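Local structure of penicillin-binding protein 2B (Streptococcus pneumoniae, 2WAD) at residues L76-S81 against I217-D222; T102-S107 against D195-S200; T379-P384 against D497-L502; T409-V414 against Q458-N463; G501-E506 against Q519-T524. The protein probably acts as a peptidoglycan transpeptidase, cross-linking peptides between glycan strands of the cell wall, and binds penicillin. All coordinates share one frame; numbering follows the deposited sequence.

Contact 1 of 5, residues L76-S81 against I217-D222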
# COMPACT_ATOMS: atom_id res chain seq x y z
N LEU A 76 -2.72 -9.29 25.10
CA LEU A 76 -2.40 -8.77 26.43
C LEU A 76 -1.27 -9.60 27.04
O LEU A 76 -1.34 -10.83 27.04
CB LEU A 76 -3.65 -8.84 27.32
CG LEU A 76 -4.26 -7.57 27.93
CD1 LEU A 76 -5.78 -7.65 28.02
CD2 LEU A 76 -3.67 -7.20 29.30
N LYS A 77 -0.23 -8.94 27.55
CA LYS A 77 0.86 -9.62 28.25
C LYS A 77 1.08 -9.06 29.66
O LYS A 77 0.51 -8.03 30.03
CB LYS A 77 2.17 -9.55 27.45
CG LYS A 77 2.55 -8.13 27.06
CD LYS A 77 3.71 -8.07 26.08
CE LYS A 77 4.03 -6.63 25.70
NZ LYS A 77 4.93 -6.49 24.51
N GLN A 78 1.89 -9.75 30.46
CA GLN A 78 2.30 -9.23 31.76
C GLN A 78 3.75 -8.75 31.68
O GLN A 78 4.57 -9.40 31.04
CB GLN A 78 2.14 -10.28 32.84
CG GLN A 78 0.71 -10.76 33.00
CD GLN A 78 0.21 -10.57 34.41
OE1 GLN A 78 -0.06 -9.44 34.83
NE2 GLN A 78 0.10 -11.67 35.15
N VAL A 79 4.05 -7.63 32.34
CA VAL A 79 5.29 -6.90 32.09
C VAL A 79 5.80 -6.25 33.38
O VAL A 79 5.00 -5.90 34.24
CB VAL A 79 5.06 -5.83 30.99
CG1 VAL A 79 5.90 -4.59 31.20
CG2 VAL A 79 5.30 -6.39 29.59
N VAL A 80 7.11 -6.11 33.53
CA VAL A 80 7.65 -5.26 34.58
C VAL A 80 7.62 -3.80 34.13
O VAL A 80 8.19 -3.47 33.09
CB VAL A 80 9.09 -5.64 35.00
CG1 VAL A 80 9.60 -4.67 36.06
CG2 VAL A 80 9.12 -7.06 35.54
N SER A 81 6.94 -2.95 34.92
CA SER A 81 6.81 -1.53 34.60
C SER A 81 7.61 -0.72 35.61
O SER A 81 7.69 -1.11 36.78
CB SER A 81 5.35 -1.08 34.69
OG SER A 81 4.67 -1.33 33.47
N ILE A 217 4.28 -4.92 38.58
CA ILE A 217 3.84 -5.72 37.43
C ILE A 217 2.58 -5.07 36.88
O ILE A 217 1.74 -4.60 37.64
CB ILE A 217 3.53 -7.18 37.85
CG1 ILE A 217 4.79 -7.92 38.33
CG2 ILE A 217 2.85 -7.94 36.72
CD1 ILE A 217 5.79 -8.22 37.22
N SER A 218 2.48 -4.99 35.56
CA SER A 218 1.23 -4.64 34.90
C SER A 218 1.18 -5.28 33.52
O SER A 218 2.06 -6.06 33.15
CB SER A 218 1.03 -3.12 34.83
OG SER A 218 1.92 -2.52 33.91
N THR A 219 0.14 -4.95 32.76
CA THR A 219 -0.11 -5.60 31.47
C THR A 219 0.10 -4.62 30.33
O THR A 219 -0.29 -3.46 30.46
CB THR A 219 -1.57 -6.08 31.39
OG1 THR A 219 -2.40 -4.96 31.07
CG2 THR A 219 -2.03 -6.70 32.71
N SER A 220 0.71 -5.07 29.24
CA SER A 220 0.92 -4.27 28.03
C SER A 220 0.25 -4.89 26.79
O SER A 220 -0.75 -5.61 26.94
CB SER A 220 2.43 -4.10 27.82
OG SER A 220 2.72 -3.18 26.78
N TRP A 221 0.75 -4.62 25.59
CA TRP A 221 0.27 -5.26 24.34
C TRP A 221 1.35 -5.64 23.34
O TRP A 221 2.36 -4.95 23.17
CB TRP A 221 -0.70 -4.38 23.53
CG TRP A 221 -1.82 -3.80 24.28
CD1 TRP A 221 -2.99 -4.42 24.62
CD2 TRP A 221 -1.89 -2.47 24.79
NE1 TRP A 221 -3.79 -3.55 25.32
CE2 TRP A 221 -3.14 -2.34 25.44
CE3 TRP A 221 -1.03 -1.37 24.76
CZ2 TRP A 221 -3.53 -1.16 26.07
CZ3 TRP A 221 -1.42 -0.20 25.39
CH2 TRP A 221 -2.67 -0.10 26.03
N ASP A 222 1.10 -6.74 22.64
CA ASP A 222 1.72 -6.96 21.35
C ASP A 222 0.62 -6.75 20.32
O ASP A 222 -0.57 -6.93 20.60
CB ASP A 222 2.34 -8.36 21.25
CG ASP A 222 3.51 -8.54 22.20
OD1 ASP A 222 4.51 -7.81 22.06
OD2 ASP A 222 3.43 -9.42 23.09

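Contact 2 of 5, residues T102-S107 against D195-S200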
# COMPACT_ATOMS: atom_id res chain seq x y z
N THR A 102 17.94 -9.73 40.86
CA THR A 102 17.73 -10.96 41.59
C THR A 102 16.50 -11.71 41.07
O THR A 102 16.43 -12.94 41.17
CB THR A 102 17.68 -10.75 43.12
OG1 THR A 102 16.70 -9.75 43.42
CG2 THR A 102 19.01 -10.24 43.64
N TYR A 103 15.55 -10.99 40.47
CA TYR A 103 14.26 -11.56 40.12
C TYR A 103 14.08 -11.82 38.62
O TYR A 103 13.18 -12.57 38.24
CB TYR A 103 13.10 -10.75 40.72
CG TYR A 103 13.15 -10.67 42.25
CD1 TYR A 103 12.86 -11.79 43.02
CD2 TYR A 103 13.53 -9.51 42.92
CE1 TYR A 103 12.92 -11.76 44.40
CE2 TYR A 103 13.60 -9.47 44.31
CZ TYR A 103 13.27 -10.60 45.04
OH TYR A 103 13.33 -10.64 46.42
N VAL A 104 14.93 -11.25 37.78
CA VAL A 104 14.76 -11.39 36.35
C VAL A 104 16.06 -11.91 35.75
O VAL A 104 17.11 -11.92 36.40
CB VAL A 104 14.42 -10.05 35.63
CG1 VAL A 104 13.15 -9.41 36.20
CG2 VAL A 104 15.61 -9.08 35.69
N SER A 105 15.95 -12.30 34.48
CA SER A 105 17.05 -12.82 33.68
C SER A 105 17.38 -11.86 32.55
O SER A 105 16.52 -11.46 31.77
CB SER A 105 16.68 -14.18 33.07
OG SER A 105 17.16 -15.23 33.88
N ILE A 106 18.67 -11.52 32.47
CA ILE A 106 19.23 -10.69 31.42
C ILE A 106 20.37 -11.48 30.79
O ILE A 106 21.48 -11.52 31.31
CB ILE A 106 19.78 -9.36 31.99
CG1 ILE A 106 18.66 -8.51 32.60
CG2 ILE A 106 20.56 -8.57 30.95
CD1 ILE A 106 17.42 -8.36 31.73
N SER A 107 20.09 -12.14 29.67
CA SER A 107 21.10 -12.99 29.05
C SER A 107 21.80 -12.27 27.90
O SER A 107 23.02 -12.31 27.78
CB SER A 107 20.54 -14.35 28.64
OG SER A 107 19.33 -14.23 27.90
N ASP A 195 14.24 -10.94 29.72
CA ASP A 195 13.87 -12.24 29.16
C ASP A 195 12.49 -12.62 29.67
O ASP A 195 12.16 -12.37 30.83
CB ASP A 195 14.86 -13.33 29.57
CG ASP A 195 16.27 -13.05 29.10
OD1 ASP A 195 16.44 -12.20 28.20
OD2 ASP A 195 17.22 -13.67 29.63
N PRO A 196 11.68 -13.24 28.81
CA PRO A 196 10.28 -13.56 29.12
C PRO A 196 10.09 -14.09 30.55
O PRO A 196 10.92 -14.87 31.04
CB PRO A 196 9.94 -14.64 28.09
CG PRO A 196 10.94 -14.47 27.00
CD PRO A 196 12.19 -14.03 27.67
N LEU A 197 9.01 -13.68 31.20
CA LEU A 197 8.71 -14.09 32.57
C LEU A 197 7.55 -15.10 32.61
O LEU A 197 6.42 -14.77 32.24
CB LEU A 197 8.33 -12.88 33.43
CG LEU A 197 9.30 -11.71 33.64
CD1 LEU A 197 8.54 -10.48 34.11
CD2 LEU A 197 10.36 -12.12 34.64
N ASN A 198 7.84 -16.31 33.07
CA ASN A 198 6.79 -17.28 33.35
C ASN A 198 5.87 -16.79 34.47
O ASN A 198 6.11 -15.73 35.04
CB ASN A 198 7.41 -18.63 33.73
CG ASN A 198 7.99 -18.62 35.13
OD1 ASN A 198 7.49 -17.92 36.01
ND2 ASN A 198 9.06 -19.39 35.34
N ASP A 199 4.85 -17.57 34.79
CA ASP A 199 3.79 -17.12 35.69
C ASP A 199 4.22 -17.03 37.16
O ASP A 199 3.67 -16.25 37.93
CB ASP A 199 2.55 -18.02 35.57
CG ASP A 199 1.90 -17.94 34.18
OD1 ASP A 199 1.55 -19.00 33.62
OD2 ASP A 199 1.73 -16.82 33.65
N SER A 200 5.20 -17.83 37.54
CA SER A 200 5.61 -17.91 38.93
C SER A 200 6.65 -16.84 39.22
O SER A 200 6.61 -16.16 40.25
CB SER A 200 6.18 -19.29 39.23
OG SER A 200 6.94 -19.26 40.43
O HOH W 1 13.59 -13.07 33.35

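Contact 3 of 5, residues T379-P384 against D497-L502. Unlike the reference sequence in segment 497-502: L502 (reference Phe).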
# COMPACT_ATOMS: atom_id res chain seq x y z
N THR A 379 2.71 -2.24 -6.88
CA THR A 379 4.15 -2.04 -6.90
C THR A 379 4.91 -2.48 -8.15
O THR A 379 6.02 -2.02 -8.37
CB THR A 379 4.85 -2.55 -5.59
OG1 THR A 379 4.90 -3.97 -5.62
CG2 THR A 379 4.09 -2.15 -4.32
N ASN A 380 4.34 -3.36 -8.97
CA ASN A 380 5.05 -3.87 -10.13
C ASN A 380 4.40 -3.43 -11.43
O ASN A 380 3.21 -3.16 -11.48
CB ASN A 380 5.12 -5.39 -10.10
CG ASN A 380 5.96 -5.89 -8.93
OD1 ASN A 380 7.16 -5.65 -8.87
ND2 ASN A 380 5.32 -6.56 -8.00
N VAL A 381 5.19 -3.34 -12.50
CA VAL A 381 4.70 -2.73 -13.72
C VAL A 381 4.84 -3.69 -14.90
O VAL A 381 5.73 -4.53 -14.89
CB VAL A 381 5.42 -1.37 -14.00
CG1 VAL A 381 5.24 -0.42 -12.82
CG2 VAL A 381 6.89 -1.59 -14.30
N PHE A 382 3.97 -3.54 -15.90
CA PHE A 382 3.86 -4.49 -17.00
C PHE A 382 3.50 -3.75 -18.28
O PHE A 382 2.80 -2.74 -18.23
CB PHE A 382 2.78 -5.54 -16.70
CG PHE A 382 2.93 -6.19 -15.35
CD1 PHE A 382 3.71 -7.33 -15.18
CD2 PHE A 382 2.32 -5.63 -14.24
CE1 PHE A 382 3.86 -7.91 -13.92
CE2 PHE A 382 2.46 -6.20 -12.97
CZ PHE A 382 3.23 -7.34 -12.81
N VAL A 383 3.97 -4.26 -19.42
CA VAL A 383 3.50 -3.74 -20.70
C VAL A 383 2.01 -4.06 -20.78
O VAL A 383 1.59 -5.17 -20.52
CB VAL A 383 4.24 -4.25 -21.97
CG1 VAL A 383 5.74 -4.44 -21.77
CG2 VAL A 383 3.59 -5.45 -22.58
N PRO A 384 1.20 -3.06 -21.11
CA PRO A 384 -0.24 -3.24 -20.96
C PRO A 384 -0.90 -3.83 -22.22
O PRO A 384 -1.95 -4.44 -22.11
CB PRO A 384 -0.73 -1.83 -20.69
CG PRO A 384 0.26 -0.96 -21.47
CD PRO A 384 1.58 -1.66 -21.39
N ASP A 497 2.84 4.33 -0.57
CA ASP A 497 3.71 4.42 -1.75
C ASP A 497 3.33 3.47 -2.88
O ASP A 497 3.54 2.27 -2.78
CB ASP A 497 5.16 4.16 -1.34
CG ASP A 497 6.14 4.41 -2.48
OD1 ASP A 497 5.93 5.38 -3.25
OD2 ASP A 497 7.12 3.65 -2.60
N GLU A 498 2.80 4.00 -3.98
CA GLU A 498 2.48 3.16 -5.13
C GLU A 498 3.50 3.45 -6.23
O GLU A 498 3.98 4.57 -6.36
CB GLU A 498 1.08 3.52 -5.63
CG GLU A 498 0.95 4.99 -6.01
CD GLU A 498 -0.41 5.34 -6.58
OE1 GLU A 498 -0.92 6.42 -6.25
OE2 GLU A 498 -0.96 4.53 -7.35
N SER A 499 3.82 2.46 -7.04
CA SER A 499 4.49 2.74 -8.32
C SER A 499 3.57 3.54 -9.24
O SER A 499 2.38 3.27 -9.31
CB SER A 499 4.84 1.44 -9.02
OG SER A 499 5.44 1.72 -10.27
N THR A 500 4.11 4.53 -9.94
CA THR A 500 3.34 5.24 -10.96
C THR A 500 3.67 4.80 -12.40
O THR A 500 3.21 5.42 -13.36
CB THR A 500 3.42 6.77 -10.85
OG1 THR A 500 4.77 7.18 -11.07
CG2 THR A 500 2.97 7.26 -9.48
N GLY A 501 4.41 3.71 -12.52
CA GLY A 501 4.71 3.12 -13.82
C GLY A 501 6.16 3.25 -14.26
O GLY A 501 6.97 3.89 -13.58
N LEU A 502 6.52 2.62 -15.37
CA LEU A 502 7.83 2.86 -15.95
C LEU A 502 7.57 3.68 -17.21
O LEU A 502 7.04 3.13 -18.18
CB LEU A 502 8.54 1.55 -16.33
CG LEU A 502 10.06 1.54 -16.48
CD1 LEU A 502 10.62 0.12 -16.54
CD2 LEU A 502 10.53 2.31 -17.71

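Contact 4 of 5, residues T409-V414 against Q458-N463. Unlike the reference sequence in segment 409-414: P412 (reference Ser).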
# COMPACT_ATOMS: atom_id res chain seq x y z
N THR A 409 -8.84 3.91 -42.93
CA THR A 409 -8.52 2.68 -43.62
C THR A 409 -7.59 1.87 -42.72
O THR A 409 -6.51 2.32 -42.31
CB THR A 409 -7.82 2.96 -44.97
OG1 THR A 409 -8.66 3.80 -45.75
CG2 THR A 409 -7.51 1.67 -45.74
N ASP A 410 -8.01 0.65 -42.42
CA ASP A 410 -7.12 -0.34 -41.84
C ASP A 410 -6.23 -0.85 -42.97
O ASP A 410 -6.72 -1.43 -43.94
CB ASP A 410 -7.93 -1.48 -41.22
CG ASP A 410 -7.10 -2.35 -40.31
OD1 ASP A 410 -6.10 -2.94 -40.77
OD2 ASP A 410 -7.45 -2.43 -39.12
N GLN A 411 -4.93 -0.61 -42.83
CA GLN A 411 -3.89 -1.00 -43.79
C GLN A 411 -2.59 -1.13 -43.00
O GLN A 411 -2.48 -0.58 -41.90
CB GLN A 411 -3.74 0.09 -44.86
CG GLN A 411 -3.54 1.47 -44.22
CD GLN A 411 -3.63 2.62 -45.21
OE1 GLN A 411 -3.15 2.52 -46.33
NE2 GLN A 411 -4.27 3.72 -44.80
N PRO A 412 -1.61 -1.86 -43.54
CA PRO A 412 -0.31 -1.87 -42.87
C PRO A 412 0.21 -0.43 -42.85
O PRO A 412 -0.08 0.32 -43.77
CB PRO A 412 0.58 -2.74 -43.76
CG PRO A 412 -0.34 -3.43 -44.75
CD PRO A 412 -1.62 -2.63 -44.80
N ILE A 413 0.97 -0.05 -41.83
CA ILE A 413 1.43 1.31 -41.72
C ILE A 413 2.91 1.26 -42.01
O ILE A 413 3.64 0.54 -41.33
CB ILE A 413 1.25 1.87 -40.29
CG1 ILE A 413 -0.21 1.85 -39.85
CG2 ILE A 413 1.97 3.21 -40.15
CD1 ILE A 413 -1.21 2.38 -40.83
N VAL A 414 3.34 1.99 -43.02
CA VAL A 414 4.72 1.90 -43.49
C VAL A 414 5.39 3.27 -43.48
O VAL A 414 5.06 4.14 -44.30
CB VAL A 414 4.80 1.30 -44.93
CG1 VAL A 414 6.27 1.09 -45.31
CG2 VAL A 414 4.07 -0.04 -44.98
N GLN A 458 0.39 15.21 -38.52
CA GLN A 458 0.61 14.66 -39.87
C GLN A 458 -0.47 13.69 -40.34
O GLN A 458 -1.22 13.13 -39.54
CB GLN A 458 2.01 14.05 -39.96
CG GLN A 458 3.13 15.10 -39.84
CD GLN A 458 4.53 14.52 -39.86
OE1 GLN A 458 4.73 13.33 -39.64
NE2 GLN A 458 5.52 15.37 -40.11
N THR A 459 -0.56 13.49 -41.64
CA THR A 459 -1.57 12.61 -42.23
C THR A 459 -0.85 11.44 -42.89
O THR A 459 0.14 11.67 -43.60
CB THR A 459 -2.40 13.39 -43.26
OG1 THR A 459 -3.09 14.43 -42.58
CG2 THR A 459 -3.43 12.52 -43.94
N TYR A 460 -1.32 10.21 -42.68
CA TYR A 460 -0.59 9.03 -43.16
C TYR A 460 -0.63 8.91 -44.67
O TYR A 460 -1.70 9.02 -45.27
CB TYR A 460 -1.06 7.71 -42.52
CG TYR A 460 -0.39 6.48 -43.13
CD1 TYR A 460 0.96 6.22 -42.92
CD2 TYR A 460 -1.10 5.61 -43.95
CE1 TYR A 460 1.58 5.12 -43.49
CE2 TYR A 460 -0.49 4.51 -44.53
CZ TYR A 460 0.84 4.28 -44.30
OH TYR A 460 1.45 3.18 -44.83
N GLN A 461 0.54 8.70 -45.26
CA GLN A 461 0.69 8.22 -46.63
C GLN A 461 1.79 7.17 -46.61
O GLN A 461 2.83 7.38 -45.97
CB GLN A 461 1.09 9.33 -47.61
CG GLN A 461 0.26 10.61 -47.59
CD GLN A 461 -1.16 10.39 -48.10
OE1 GLN A 461 -1.42 9.48 -48.89
NE2 GLN A 461 -2.09 11.23 -47.64
N PRO A 462 1.59 6.05 -47.32
CA PRO A 462 2.59 4.99 -47.33
C PRO A 462 3.98 5.52 -47.67
O PRO A 462 4.09 6.41 -48.52
CB PRO A 462 2.08 4.04 -48.43
CG PRO A 462 0.61 4.28 -48.53
CD PRO A 462 0.44 5.77 -48.20
N ASN A 463 5.00 5.01 -47.00
CA ASN A 463 6.39 5.26 -47.35
C ASN A 463 6.80 6.71 -47.06
O ASN A 463 7.84 7.18 -47.52
CB ASN A 463 6.68 4.92 -48.83
CG ASN A 463 6.06 3.60 -49.27
OD1 ASN A 463 5.95 2.64 -48.51
ND2 ASN A 463 5.63 3.55 -50.52
O HOH W 2 0.37 1.54 -46.32

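Contact 5 of 5, residues G501-E506 against Q519-T524. Unlike the reference sequence in segment 501-506: L502 (reference Phe).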
# COMPACT_ATOMS: atom_id res chain seq x y z
N GLY A 501 4.41 3.71 -12.52
CA GLY A 501 4.71 3.12 -13.82
C GLY A 501 6.16 3.25 -14.26
O GLY A 501 6.97 3.89 -13.58
N LEU A 502 6.52 2.62 -15.37
CA LEU A 502 7.83 2.86 -15.95
C LEU A 502 7.57 3.68 -17.21
O LEU A 502 7.04 3.13 -18.18
CB LEU A 502 8.54 1.55 -16.33
CG LEU A 502 10.06 1.54 -16.48
CD1 LEU A 502 10.62 0.12 -16.54
CD2 LEU A 502 10.53 2.31 -17.71
N VAL A 503 7.97 4.96 -17.18
CA VAL A 503 7.61 5.94 -18.20
C VAL A 503 8.90 6.65 -18.62
O VAL A 503 9.30 7.64 -18.00
CB VAL A 503 6.61 6.99 -17.64
CG1 VAL A 503 6.17 7.98 -18.75
CG2 VAL A 503 5.41 6.31 -16.96
N PRO A 504 9.54 6.15 -19.67
CA PRO A 504 10.86 6.65 -20.04
C PRO A 504 10.84 8.09 -20.55
O PRO A 504 10.07 8.44 -21.45
CB PRO A 504 11.34 5.65 -21.09
CG PRO A 504 10.42 4.40 -20.92
CD PRO A 504 9.13 4.97 -20.46
N LYS A 505 11.67 8.91 -19.91
CA LYS A 505 11.77 10.33 -20.24
C LYS A 505 12.57 10.56 -21.52
O LYS A 505 12.47 11.61 -22.14
CB LYS A 505 12.37 11.12 -19.07
CG LYS A 505 11.38 11.29 -17.95
CD LYS A 505 11.96 12.02 -16.77
CE LYS A 505 10.95 12.06 -15.63
NZ LYS A 505 10.73 10.71 -15.01
N GLU A 506 13.36 9.56 -21.88
CA GLU A 506 14.11 9.56 -23.13
C GLU A 506 13.40 8.59 -24.07
O GLU A 506 13.11 7.45 -23.66
CB GLU A 506 15.52 9.04 -22.84
CG GLU A 506 16.48 9.00 -24.04
CD GLU A 506 17.83 8.37 -23.70
OE1 GLU A 506 17.89 7.55 -22.75
OE2 GLU A 506 18.84 8.67 -24.38
N GLN A 519 2.72 -0.76 -26.19
CA GLN A 519 3.99 -1.47 -26.15
C GLN A 519 5.14 -0.52 -25.82
O GLN A 519 6.20 -0.64 -26.38
CB GLN A 519 4.28 -2.20 -27.47
CG GLN A 519 3.26 -3.27 -27.88
CD GLN A 519 3.26 -4.50 -26.98
OE1 GLN A 519 2.21 -5.04 -26.64
NE2 GLN A 519 4.45 -4.96 -26.62
N PHE A 520 4.97 0.41 -24.89
CA PHE A 520 6.14 1.20 -24.48
C PHE A 520 6.05 1.46 -22.98
O PHE A 520 6.68 0.74 -22.20
CB PHE A 520 6.35 2.48 -25.32
CG PHE A 520 7.65 3.20 -25.04
CD1 PHE A 520 8.86 2.54 -25.20
CD2 PHE A 520 7.67 4.50 -24.58
CE1 PHE A 520 10.07 3.18 -24.91
CE2 PHE A 520 8.87 5.15 -24.30
CZ PHE A 520 10.08 4.48 -24.45
N ASP A 521 5.24 2.42 -22.53
CA ASP A 521 5.19 2.66 -21.08
C ASP A 521 4.60 1.41 -20.40
O ASP A 521 3.68 0.81 -20.97
CB ASP A 521 4.31 3.88 -20.79
CG ASP A 521 4.92 5.18 -21.27
OD1 ASP A 521 6.12 5.18 -21.60
OD2 ASP A 521 4.22 6.21 -21.33
N ASN A 522 5.10 1.04 -19.22
CA ASN A 522 4.59 -0.02 -18.33
C ASN A 522 3.74 0.55 -17.18
O ASN A 522 4.12 1.55 -16.56
CB ASN A 522 5.74 -0.78 -17.64
CG ASN A 522 6.56 -1.67 -18.59
OD1 ASN A 522 6.92 -2.80 -18.25
ND2 ASN A 522 6.89 -1.15 -19.78
N TYR A 523 2.64 -0.13 -16.84
CA TYR A 523 1.70 0.32 -15.83
C TYR A 523 1.45 -0.78 -14.79
O TYR A 523 1.70 -1.97 -15.07
CB TYR A 523 0.37 0.66 -16.52
CG TYR A 523 0.47 1.68 -17.64
CD1 TYR A 523 1.18 2.88 -17.48
CD2 TYR A 523 -0.12 1.44 -18.85
CE1 TYR A 523 1.26 3.82 -18.50
CE2 TYR A 523 -0.03 2.35 -19.89
CZ TYR A 523 0.62 3.55 -19.70
OH TYR A 523 0.68 4.42 -20.77
N THR A 524 0.99 -0.40 -13.61
CA THR A 524 0.62 -1.36 -12.57
C THR A 524 -0.81 -1.89 -12.79
O THR A 524 -1.61 -1.30 -13.50
CB THR A 524 0.60 -0.72 -11.18
OG1 THR A 524 -0.50 0.19 -11.12
CG2 THR A 524 1.90 0.03 -10.86

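Contact 1 of 5, residues L76-S81 against I217-D222
The ammonium of K77 reaches diagonally across to D222, where NZ meets OD1 at 2.8 Å in a salt bridge; it sits above the carboxylate, 53° out of its plane, with the two side chains crossing at about a right angle. K77 carries CG between its backbone N and carbonyl carbon (chi1 53°) and is extended beyond, which lays its CE against S220 CB at 3.7 Å. A longer, weak ion pair with E240 gives the same NZ a second anionic neighbour. The backbones are two antiparallel neighbours, strands 72-83 and 215-225, in a three-stranded sheet of the dimerisation domain, with strand 189-191 on the far side of 72-83. In the hydrogen-bonded pair V79-S218, V79 N gives to S218 O at 2.7 Å and S218 N to V79 O at 3.0 Å. On the K77 face the hydroxyls S81 OG and S218 OG lie 3.0 Å apart and share a hydrogen bond. V80 and I217 lie on the other face, where V80 CG2 packs against I217 CD1 at 3.9 Å; both side chains also touch I205 of helix 199-208, which covers this part of the sheet.

Contact 2 of 5, residues T102-S107 against D195-S200
S105 and D195 meet by a backbone bond in which D195 N donates to S105 O at 3.1 Å, nearly in line with the carbonyl (C=O...N 171°), while one water links the other two polar groups, accepting from S105 N and donating to D195 O. Folded back beside its own N (chi1 -60°), the D195 carboxylate turns toward S107. S107 OG gives a hydrogen bond to D195 OD2 at 2.8 Å, arriving on the syn side but 31° out of the carboxylate plane. The backbone N of S107 adds a weak, bent bond to the same oxygen at 3.3 Å. V104 CG1 and L197 CD2 touch loosely at 4.2 Å. Two loops of the dimerisation domain are joined here: the one after helix 90-100, and the turn leading into helix 199-208, where N198 is the N-cap, its OD1 accepting from Q201 N and weakly from S200 N. S105 O is shared, since T194 OG1 also donates to it. D195 OD2 nevertheless lies only 3.2 Å from S105 O, acceptor facing acceptor; the donors supplied to these oxygens by S107, T194 and D195 N probably offset that repulsion.

Contact 3 of 5, residues T379-P384 against D497-L502
V381 lies over S499 and G501 where two loops of the transpeptidase domain run alongside each other, the second folded into an ST turn. Van der Waals contact carries the meeting. V381 CB points at the opposite loop, and its two methyls divide the work: CG1, beside the backbone N of V381, rests 3.3 Å from S499 OG and 3.7 Å from G501 CA, whereas CG2 approaches L502 CB at 4.1 Å. V381 and L502, a leucine where the reference sequence has phenylalanine, cross at about a right angle. At the helix end, S499 CB lies 3.7 Å from T379 O. Polar bonds bind each loop mostly to itself or to its neighbours. A backbone bond ties S499 to V378, the residue just before T379, and T379 OG1 bonds to L375 O. Segment 379-384 leads on to S386, the probable acyl-ester nucleophile; the contact itself lies away from that residue. In the ST turn, S499 OG stands anti to its own N (chi1 178°), a setting that lets it accept from G501 N at 3.2 Å, nearly straight at 161°.

Contact 4 of 5, residues T409-V414 against Q458-N463
Y460 plants its ring against Q411, I413 and V414, pinning the loop after helix 445-455 of the transpeptidase domain onto the segment that follows strand 408-410, which pairs with 432-434. Its CG is anti to the backbone N (chi1 174°), and this carries the ring across to 411-414. Q411 comes to the ring edge: Q411 CD lies 3.7 Å from Y460 CE2, and the amide plane stands 82° to the ring, with OE1 in the ring plane. One face is covered by I413, whose CD1 lies over it while its CG2 touches Y460 CE1 at 3.9 Å; the opposite face carries the backbone N of P462, offset toward the rim. I413, which is buried, is backed in turn by V449 of helix 445-455. At the phenol oxygen the firm bond comes from V414 N, which donates to Y460 OH at 2.9 Å, arriving obliquely to the ring. A water that donates to P412 O lies near the same OH, at a distance too short to be relied on. P412 is serine in the reference sequence. Beyond the ring, V414 and N463 run side by side and point the same way, V414 CG1 lying 3.6 Å from N463 OD1. The backbone of N463 takes a left-handed conformation and its O accepts from Q416. Its N-H closes the far end, N463 N donating to V414 O at 2.8 Å, tilted 29° from the carbonyl plane.

Contact 5 of 5, residues G501-E506 against Q519-T524
L502 and N522 are paired by two backbone bonds: L502 N donates to N522 O at 2.9 Å and N522 N to L502 O at 3.0 Å, both donors tilted from the carbonyl planes. Their side chains start out together, with L502 CB and N522 CB 3.9 Å apart. G501, having no side chain, lets N522 O approach its CA to 3.2 Å. On the other flank of this bridge, P504 and F520 come from opposite directions; P504 CG touches F520 CZ at 3.5 Å, meeting the ring obliquely. The D521 carboxylate lies beside V503 and P504: D521 OD2 is 3.7 Å from V503 CG1 and D521 OD1 3.2 Å from P504 CD. The bridge is a single antiparallel hydrogen-bonded pair, and it closes the loop that holds helix 509-515 in the transpeptidase domain. D521 is fixed from behind by R479 of helix 471-484, whose NH2 forms a salt bridge with OD1 and also donates to P504 O, so one guanidinium grips both segments. N515 OD1 accepts from D521 N. With CG anti to its N (chi1 -172°), F520 brings CZ to P504, and its ring also touches M475 of helix 471-484 and N511 of helix 509-515. N522 ND2 makes a weak bond to F520 O, and a bound zinc ion lies about 5 Å from the N522 side chain. Farther along, T524 is the N-cap of helix 525-536 and its N-H donates to Q527.

How the contacts relate
From the N terminus, contact 1 opens at strand 72-83 and closes at strand 215-225, tying a sheet of the dimerisation domain; contact 2 is nested within that loop and joins the loop after helix 90-100 to the turn entering helix 199-208. The two touch where V80 CG2 meets L197 CD1 at 3.7 Å. The chain then passes to the transpeptidase domain, where contact 3 closes a loop with contact 4 nested inside it, their centres about 32 Å apart. Contact 5 begins on G501 and L502, where contact 3 ends, and closes the short loop carrying helix 509-515; F382 N probably bonds to Y523 O, so contacts 3 and 5 meet directly.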